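Long-range contacts in neural-cadherin (Drosophila melanogaster, PDB 3UBF), which mediates calcium-dependent, homophilic cell-cell adhesion, this fragment comprising three consecutive cadherin repeats (EC1-3) of the ectodomain: residues R4-I9 and R91-V96; P212-P217 and F299-D304. All coordinates share one frame; numbering follows the deposited sequence.

Contact 1 of 2, residues R4-I9 and R91-V96; sequences RPTKRI and RVIILV
The parallel pairing of first and last strands that closes a cadherin repeat is seen where K7 and I9 meet I93: segments 4-9 and 91-96, on strands 3-12 and 88-97, run in the same direction with axes 16° apart. The bonds form the ladder of a parallel pair. K7 N reaches R91 O at 2.9 Å, and K7 O receives I93 N at 2.8 Å in an almost straight bond (175° at the hydrogen). Two residues on, I9 N binds I93 O at 3.1 Å and L95 N binds I9 O at 2.8 Å, the most bent of the four. K7, I9 and I93 thus each use both their N-H and C=O in this ladder.

The side chains fall on two faces. On one, K7 and V92 run side by side, as do I9 and I94. I9 holds its CG1 anti to the backbone N (chi1 -159°), which places CG2 between N and the carbonyl carbon, where it lies 3.8 Å from I94 CG1. On the other face I93 is the hub: the methyl T6 CG2 lies 3.8 Å from I93 CG1, and I93 CD1 sits 3.6 Å above the R8 guanidinium plane, off-centre. I93 CD1 also lies over one face of the R91 guanidinium, toward its rim. The charged groups themselves do not touch, R8 NH2 and R91 NH1 being 6.5 Å apart, and any repulsion is probably eased by the salt bridge from R91 to D70.

F24 of strand 22-25 touches K7, V92, I9 and I94 on their shared face, while the K7 ammonium leads away to a salt bridge with E27. Strand 3-12 forms the margin of this sheet; beyond strand 88-97 the antiparallel strand 68-76 follows, bonded through F71 to V92 and I69 to I94.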
# COMPACT_ATOMS: atom_id res chain seq x y z
N ARG A 4 25.94 -31.13 21.23
CA ARG A 4 26.02 -29.82 21.86
C ARG A 4 24.68 -29.10 21.80
O ARG A 4 23.86 -29.38 20.91
CB ARG A 4 27.08 -28.98 21.15
CG ARG A 4 28.50 -29.44 21.41
CD ARG A 4 29.49 -28.57 20.65
NE ARG A 4 30.85 -29.06 20.81
CZ ARG A 4 31.93 -28.43 20.37
NH1 ARG A 4 31.83 -27.26 19.74
NH2 ARG A 4 33.12 -28.98 20.58
N PRO A 5 24.44 -28.17 22.75
CA PRO A 5 23.26 -27.31 22.72
C PRO A 5 23.07 -26.71 21.34
O PRO A 5 24.02 -26.20 20.74
CB PRO A 5 23.59 -26.21 23.73
CG PRO A 5 25.07 -26.34 24.01
CD PRO A 5 25.30 -27.82 23.89
N THR A 6 21.84 -26.80 20.83
CA THR A 6 21.50 -26.34 19.50
C THR A 6 21.81 -24.85 19.38
O THR A 6 21.40 -24.05 20.22
CB THR A 6 20.02 -26.65 19.20
OG1 THR A 6 19.82 -28.06 19.24
CG2 THR A 6 19.62 -26.12 17.82
N LYS A 7 22.57 -24.50 18.34
CA LYS A 7 22.89 -23.12 18.05
C LYS A 7 21.68 -22.49 17.37
O LYS A 7 21.31 -22.90 16.28
CB LYS A 7 24.11 -23.04 17.13
CG LYS A 7 24.47 -21.63 16.68
CD LYS A 7 24.95 -20.79 17.84
CE LYS A 7 25.73 -19.59 17.34
NZ LYS A 7 26.07 -18.68 18.46
N ARG A 8 21.07 -21.52 18.04
CA ARG A 8 19.93 -20.79 17.50
C ARG A 8 20.36 -19.36 17.25
O ARG A 8 21.02 -18.75 18.09
CB ARG A 8 18.76 -20.80 18.48
CG ARG A 8 18.12 -22.16 18.63
CD ARG A 8 17.02 -22.16 19.70
NE ARG A 8 16.30 -23.43 19.73
CZ ARG A 8 15.34 -23.77 18.87
NH1 ARG A 8 14.99 -22.93 17.90
NH2 ARG A 8 14.75 -24.95 18.98
N ILE A 9 20.00 -18.82 16.09
CA ILE A 9 20.40 -17.48 15.74
C ILE A 9 19.48 -16.93 14.65
O ILE A 9 19.05 -17.66 13.76
CB ILE A 9 21.90 -17.45 15.35
CG1 ILE A 9 22.48 -16.05 15.47
CG2 ILE A 9 22.14 -18.11 13.99
CD1 ILE A 9 24.02 -16.01 15.41
N ARG A 91 23.46 -29.10 16.13
CA ARG A 91 22.44 -28.62 15.23
C ARG A 91 22.48 -27.09 15.20
O ARG A 91 22.66 -26.44 16.24
CB ARG A 91 21.07 -29.12 15.69
CG ARG A 91 19.97 -28.98 14.68
CD ARG A 91 18.70 -29.56 15.24
NE ARG A 91 17.56 -29.33 14.36
CZ ARG A 91 16.32 -29.75 14.60
NH1 ARG A 91 16.03 -30.44 15.70
NH2 ARG A 91 15.36 -29.48 13.73
N VAL A 92 22.36 -26.53 14.00
CA VAL A 92 22.28 -25.09 13.84
C VAL A 92 20.96 -24.73 13.18
O VAL A 92 20.60 -25.27 12.12
CB VAL A 92 23.47 -24.52 13.04
CG1 VAL A 92 23.49 -22.99 13.12
CG2 VAL A 92 24.79 -25.08 13.54
N ILE A 93 20.22 -23.83 13.84
CA ILE A 93 18.95 -23.34 13.33
C ILE A 93 19.04 -21.83 13.19
O ILE A 93 18.99 -21.11 14.19
CB ILE A 93 17.75 -23.70 14.26
CG1 ILE A 93 17.78 -25.18 14.68
CG2 ILE A 93 16.42 -23.38 13.57
CD1 ILE A 93 16.61 -25.60 15.59
N ILE A 94 19.18 -21.36 11.96
CA ILE A 94 19.16 -19.94 11.68
C ILE A 94 17.73 -19.58 11.36
O ILE A 94 17.23 -19.94 10.29
CB ILE A 94 20.05 -19.57 10.47
CG1 ILE A 94 21.51 -19.96 10.71
CG2 ILE A 94 19.93 -18.07 10.15
CD1 ILE A 94 22.33 -20.04 9.42
N LEU A 95 17.05 -18.90 12.27
CA LEU A 95 15.74 -18.35 11.96
C LEU A 95 15.92 -17.16 11.02
O LEU A 95 16.60 -16.21 11.38
CB LEU A 95 15.01 -17.92 13.23
CG LEU A 95 13.58 -17.42 12.99
CD1 LEU A 95 12.66 -18.54 12.49
CD2 LEU A 95 13.01 -16.74 14.23
N VAL A 96 15.34 -17.24 9.81
CA VAL A 96 15.46 -16.18 8.80
C VAL A 96 14.22 -15.29 8.82
O VAL A 96 13.08 -15.76 8.74
CB VAL A 96 15.67 -16.75 7.38
CG1 VAL A 96 15.73 -15.64 6.31
CG2 VAL A 96 16.92 -17.62 7.33

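Contact 2 of 2, residues P212-P217 and F299-D304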
# COMPACT_ATOMS: atom_id res chain seq x y z
N PRO A 212 -18.93 13.37 -8.93
CA PRO A 212 -17.47 13.36 -8.89
C PRO A 212 -16.99 12.99 -7.51
O PRO A 212 -17.70 13.26 -6.52
CB PRO A 212 -17.10 14.82 -9.16
CG PRO A 212 -18.28 15.44 -9.75
CD PRO A 212 -19.44 14.73 -9.17
N GLN A 213 -15.82 12.37 -7.45
CA GLN A 213 -15.18 12.06 -6.18
C GLN A 213 -13.82 12.75 -6.15
O GLN A 213 -13.02 12.64 -7.08
CB GLN A 213 -15.00 10.55 -6.01
CG GLN A 213 -14.41 10.14 -4.68
CD GLN A 213 -14.23 8.64 -4.58
OE1 GLN A 213 -14.19 7.94 -5.60
NE2 GLN A 213 -14.13 8.13 -3.37
N PHE A 214 -13.59 13.45 -5.05
CA PHE A 214 -12.33 14.12 -4.83
C PHE A 214 -11.26 13.09 -4.53
O PHE A 214 -11.56 12.03 -3.97
CB PHE A 214 -12.46 15.14 -3.71
CG PHE A 214 -13.13 16.42 -4.12
CD1 PHE A 214 -14.46 16.66 -3.79
CD2 PHE A 214 -12.44 17.38 -4.86
CE1 PHE A 214 -15.10 17.85 -4.17
CE2 PHE A 214 -13.08 18.58 -5.26
CZ PHE A 214 -14.40 18.82 -4.91
N TYR A 215 -10.02 13.39 -4.91
CA TYR A 215 -8.89 12.49 -4.68
C TYR A 215 -8.44 12.42 -3.22
O TYR A 215 -7.69 11.54 -2.83
CB TYR A 215 -7.73 12.79 -5.64
CG TYR A 215 -7.88 12.03 -6.93
CD1 TYR A 215 -8.52 12.62 -8.03
CD2 TYR A 215 -7.45 10.71 -7.04
CE1 TYR A 215 -8.69 11.91 -9.21
CE2 TYR A 215 -7.61 10.00 -8.21
CZ TYR A 215 -8.24 10.61 -9.29
OH TYR A 215 -8.42 9.90 -10.47
N MET A 216 -8.93 13.36 -2.41
CA MET A 216 -8.80 13.28 -0.95
C MET A 216 -10.16 13.56 -0.30
O MET A 216 -10.91 14.42 -0.79
CB MET A 216 -7.78 14.30 -0.44
CG MET A 216 -6.54 14.43 -1.27
SD MET A 216 -5.09 13.91 -0.40
CE MET A 216 -5.23 14.90 1.09
N PRO A 217 -10.48 12.88 0.82
CA PRO A 217 -11.75 13.13 1.49
C PRO A 217 -11.79 14.50 2.18
O PRO A 217 -12.88 15.02 2.45
CB PRO A 217 -11.82 12.00 2.51
CG PRO A 217 -10.41 11.71 2.83
CD PRO A 217 -9.68 11.87 1.54
N PHE A 299 -24.56 17.06 -11.52
CA PHE A 299 -23.69 16.55 -10.43
C PHE A 299 -22.65 17.49 -9.87
O PHE A 299 -21.81 18.02 -10.59
CB PHE A 299 -23.01 15.23 -10.81
CG PHE A 299 -23.91 14.03 -10.73
CD1 PHE A 299 -24.75 13.86 -9.63
CD2 PHE A 299 -23.90 13.08 -11.73
CE1 PHE A 299 -25.60 12.76 -9.54
CE2 PHE A 299 -24.74 11.97 -11.66
CZ PHE A 299 -25.59 11.81 -10.56
N SER A 300 -22.72 17.69 -8.56
CA SER A 300 -21.65 18.37 -7.85
C SER A 300 -21.30 17.65 -6.55
O SER A 300 -22.15 16.98 -5.95
CB SER A 300 -21.97 19.85 -7.62
OG SER A 300 -23.13 19.98 -6.83
N THR A 301 -20.04 17.79 -6.14
CA THR A 301 -19.56 17.26 -4.88
C THR A 301 -18.73 18.34 -4.20
O THR A 301 -18.01 19.08 -4.87
CB THR A 301 -18.70 16.00 -5.09
OG1 THR A 301 -19.47 15.01 -5.79
CG2 THR A 301 -18.23 15.42 -3.75
N SER A 302 -18.83 18.41 -2.87
CA SER A 302 -18.02 19.33 -2.09
C SER A 302 -17.02 18.64 -1.16
O SER A 302 -17.20 17.48 -0.79
CB SER A 302 -18.90 20.29 -1.32
OG SER A 302 -19.38 21.29 -2.20
N VAL A 303 -15.97 19.36 -0.81
CA VAL A 303 -14.95 18.86 0.10
C VAL A 303 -14.44 20.02 0.95
O VAL A 303 -14.49 21.17 0.52
CB VAL A 303 -13.80 18.17 -0.69
CG1 VAL A 303 -12.92 19.20 -1.42
CG2 VAL A 303 -12.99 17.26 0.21
N ASP A 304 -13.97 19.73 2.16
CA ASP A 304 -13.39 20.78 3.01
C ASP A 304 -11.97 21.05 2.62
O ASP A 304 -11.19 20.13 2.37
CB ASP A 304 -13.39 20.38 4.48
CG ASP A 304 -14.76 20.12 5.01
OD1 ASP A 304 -15.65 20.99 4.84
OD2 ASP A 304 -14.94 19.03 5.60
O HOH W 1 -14.25 17.36 3.48
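F214 and V303 set the geometry here, the valine lying across one face of the phenyl ring. V303 CG1 stands 3.6 Å from the centroid of the F214 ring, only 4° off its normal, a CH-pi contact over the centre. A chi1 of 73° makes this possible: it turns CG1 into the crowded position between backbone N and carbonyl carbon. The other branch, V303 CG2, meets the opposite segment within 3.2 Å of P217 O. The ring's rim is used too, for T301 O lies near its plane, 3.2 Å from F214 CE1.

T301 and P212 overlap side on, their side chains running in opposing senses. The threonine hydroxyl donates from T301 OG1 to P212 O at 2.6 Å, approaching 18° out of the carbonyl plane, and P212 CD rests against T301 OG1 and F299 CB. Farther along, a water joins the two segments by donating to P217 O and to D304 OD2 while accepting from D304 N.

The first strand of this cadherin repeat is split between the sheets of its beta-sandwich, 213-214 in one and 219-224 in the other, and the contact spans the sandwich at the crossing. Strand 213-214 pairs antiparallel with strand 232-239, whose I236 and A238 touch F214; strand 300-310 pairs with strand 285-294 and, through D304 and Y219, with strand 219-224.

Overall arrangement
Contacts 1 and 2 lie in series along the chain and on opposite sides of its centre, their own centres 57 Å apart and nearest atoms about 36 Å apart. Each joins the start of a cadherin repeat to its last strand, in the first and third repeats of this fragment respectively. Contact 1 captures the parallel pairing itself; residues 212-217 of contact 2 precede the equivalent pairing, made by strands 219-224 and 300-310, and pass from one sheet to the other. Neither forms a metal site. The L95 side chain is about 14 Å from a bound zinc, that of S302 about 8 Å, whereas the calcium ion is held by E13, D59, E61 and D138.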